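Local coordinates for protein uricase (Bacillus fastidiosus, PDB 4R8X) that probably catalyses the oxidation of urate to 5-hydroxyisourate, the first step of urate degradation toward allantoin, at residues Ala19-Lys23 with Glu84-Leu88. Sequence-based numbering, arbitrary orientation.
Sequences ANPLK and EGATL
The methyl group of A86 points at the extended run N20-L22 and meets main chain and side chain there. Its CB lies 3.2 Å from N20 O, a close approach of a methyl to a carbonyl oxygen, and 3.7 Å from P21 O; L22 CB completes the seat at 3.9 Å from A86 CB. L22 then runs on past this methyl: with CG anti to the backbone N (chi1 177°), its CD1 reaches T87 CG2 at 4.1 Å, the two side chains meeting at a slant. Y222 packs on both, extending this apolar patch. The hydroxyl of T87 is engaged elsewhere, capping the helix that begins at L88 through G90 N and also bonding A214 O.

At the other end N20 leans over the peptides of E84 and G85. Its CB sits 3.4 Å from E84 O, above the carbonyl plane, and the anti torsion about CA-CB (chi1 -170°) swings the amide out beyond that oxygen, with ND2 3.4 Å from E84 O. Beside this a water accepts from N20 N at 2.9 Å and donates to G85 O at 2.7 Å, bridging the two backbones.

The contact joins the extended segment after strand 5-17 to the loop between helices 69-82 and 88-102. L88 packs on strands 40-50 and 143-153, consistent with the uricase T-fold, whose helices lie on one face of an antiparallel sheet. N38 ND2 bonds both N20 O and A86 O. With these carbonyls and G85 O so satisfied, the junction, away from the predicted urate-binding residues, depends largely on close fit and indirect polar links.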
ATOM      1  N   ALA D  19      -5.320 -27.980  11.992  1.00 15.68           N
ATOM      2  CA  ALA D  19      -6.237 -28.663  11.093  1.00 15.87           C
ATOM      3  C   ALA D  19      -5.604 -29.983  10.681  1.00 16.17           C
ATOM      4  O   ALA D  19      -4.402 -30.185  10.830  1.00 15.97           O
ATOM      5  CB  ALA D  19      -6.535 -27.820   9.872  1.00 15.87           C
ATOM      6  N   ASN D  20      -6.430 -30.885  10.169  1.00 15.48           N
ATOM      7  CA  ASN D  20      -5.949 -32.170   9.679  1.00 16.80           C
ATOM      8  C   ASN D  20      -4.845 -31.981   8.642  1.00 16.24           C
ATOM      9  O   ASN D  20      -5.018 -31.214   7.698  1.00 16.92           O
ATOM     10  CB  ASN D  20      -7.121 -32.935   9.061  1.00 19.08           C
ATOM     11  CG  ASN D  20      -6.776 -34.366   8.735  1.00 23.46           C
ATOM     12  OD1 ASN D  20      -5.942 -34.981   9.396  1.00 24.82           O
ATOM     13  ND2 ASN D  20      -7.418 -34.909   7.706  1.00 25.04           N
ATOM     14  N   PRO D  21      -3.699 -32.661   8.820  1.00 16.33           N
ATOM     15  CA  PRO D  21      -2.636 -32.471   7.829  1.00 16.20           C
ATOM     16  C   PRO D  21      -3.009 -33.018   6.450  1.00 16.23           C
ATOM     17  O   PRO D  21      -3.739 -34.003   6.328  1.00 16.04           O
ATOM     18  CB  PRO D  21      -1.453 -33.257   8.420  1.00 17.28           C
ATOM     19  CG  PRO D  21      -1.734 -33.325   9.882  1.00 18.93           C
ATOM     20  CD  PRO D  21      -3.234 -33.442   9.982  1.00 16.97           C
ATOM     21  N   LEU D  22      -2.513 -32.349   5.418  1.00 16.90           N
ATOM     22  CA  LEU D  22      -2.600 -32.838   4.052  1.00 17.65           C
ATOM     23  C   LEU D  22      -1.364 -33.702   3.801  1.00 17.89           C
ATOM     24  O   LEU D  22      -0.243 -33.200   3.826  1.00 17.88           O
ATOM     25  CB  LEU D  22      -2.659 -31.642   3.093  1.00 16.91           C
ATOM     26  CG  LEU D  22      -2.676 -31.905   1.584  1.00 17.38           C
ATOM     27  CD1 LEU D  22      -3.922 -32.687   1.169  1.00 17.18           C
ATOM     28  CD2 LEU D  22      -2.601 -30.591   0.838  1.00 17.22           C
ATOM     29  N   LYS D  23      -1.563 -35.002   3.596  1.00 19.80           N
ATOM     30  CA  LYS D  23      -0.445 -35.931   3.425  1.00 21.04           C
ATOM     31  C   LYS D  23      -0.691 -36.825   2.225  1.00 21.12           C
ATOM     32  O   LYS D  23      -1.834 -37.101   1.899  1.00 21.73           O
ATOM     33  CB  LYS D  23      -0.300 -36.839   4.650  1.00 23.48           C
ATOM     34  CG  LYS D  23       0.143 -36.156   5.925  1.00 25.94           C
ATOM     35  CD  LYS D  23       0.335 -37.188   7.025  1.00 28.48           C
ATOM     36  CE  LYS D  23       0.766 -36.541   8.325  1.00 30.37           C
ATOM     37  NZ  LYS D  23       0.849 -37.546   9.419  1.00 31.38           N
ATOM     38  N   GLU D  84     -13.056 -30.981   9.109  1.00 17.90           N
ATOM     39  CA  GLU D  84     -12.151 -32.091   9.380  1.00 18.61           C
ATOM     40  C   GLU D  84     -11.222 -32.391   8.210  1.00 17.60           C
ATOM     41  O   GLU D  84     -10.407 -33.311   8.275  1.00 19.06           O
ATOM     42  CB  GLU D  84     -12.947 -33.345   9.761  1.00 21.51           C
ATOM     43  CG  GLU D  84     -13.781 -33.164  11.026  1.00 24.36           C
ATOM     44  CD  GLU D  84     -14.426 -34.448  11.505  1.00 28.81           C
ATOM     45  OE1 GLU D  84     -15.632 -34.422  11.827  1.00 31.32           O
ATOM     46  OE2 GLU D  84     -13.727 -35.477  11.576  1.00 30.84           O
ATOM     47  N   GLY D  85     -11.340 -31.609   7.142  1.00 15.74           N
ATOM     48  CA  GLY D  85     -10.520 -31.824   5.963  1.00 16.01           C
ATOM     49  C   GLY D  85      -9.216 -31.061   6.005  1.00 14.87           C
ATOM     50  O   GLY D  85      -8.862 -30.481   7.037  1.00 15.73           O
ATOM     51  N   ALA D  86      -8.515 -31.025   4.876  1.00 13.71           N
ATOM     52  CA  ALA D  86      -7.138 -30.519   4.870  1.00 14.36           C
ATOM     53  C   ALA D  86      -6.847 -29.536   3.751  1.00 13.95           C
ATOM     54  O   ALA D  86      -5.694 -29.134   3.582  1.00 14.40           O
ATOM     55  CB  ALA D  86      -6.154 -31.675   4.777  1.00 14.07           C
ATOM     56  N   THR D  87      -7.865 -29.145   2.989  1.00 13.71           N
ATOM     57  CA  THR D  87      -7.649 -28.289   1.819  1.00 13.34           C
ATOM     58  C   THR D  87      -8.531 -27.052   1.832  1.00 13.32           C
ATOM     59  O   THR D  87      -9.611 -27.035   2.427  1.00 12.66           O
ATOM     60  CB  THR D  87      -7.888 -29.020   0.465  1.00 13.97           C
ATOM     61  OG1 THR D  87      -9.297 -29.175   0.229  1.00 15.39           O
ATOM     62  CG2 THR D  87      -7.194 -30.370   0.444  1.00 15.07           C
ATOM     63  N   LEU D  88      -8.057 -26.007   1.167  1.00 14.05           N
ATOM     64  CA  LEU D  88      -8.792 -24.754   1.106  1.00 13.59           C
ATOM     65  C   LEU D  88     -10.102 -24.963   0.352  1.00 12.95           C
ATOM     66  O   LEU D  88     -11.158 -24.513   0.793  1.00 12.67           O
ATOM     67  CB  LEU D  88      -7.944 -23.687   0.418  1.00 16.28           C
ATOM     68  CG  LEU D  88      -8.501 -22.266   0.435  0.85 17.56           C
ATOM     69  CD1 LEU D  88      -8.824 -21.810   1.854  0.76 18.72           C
ATOM     70  CD2 LEU D  88      -7.486 -21.326  -0.184  1.00 17.43           C
TER
HETATM   71  O   HOH W   1      -9.169 -30.225   9.687  1.00 18.45           O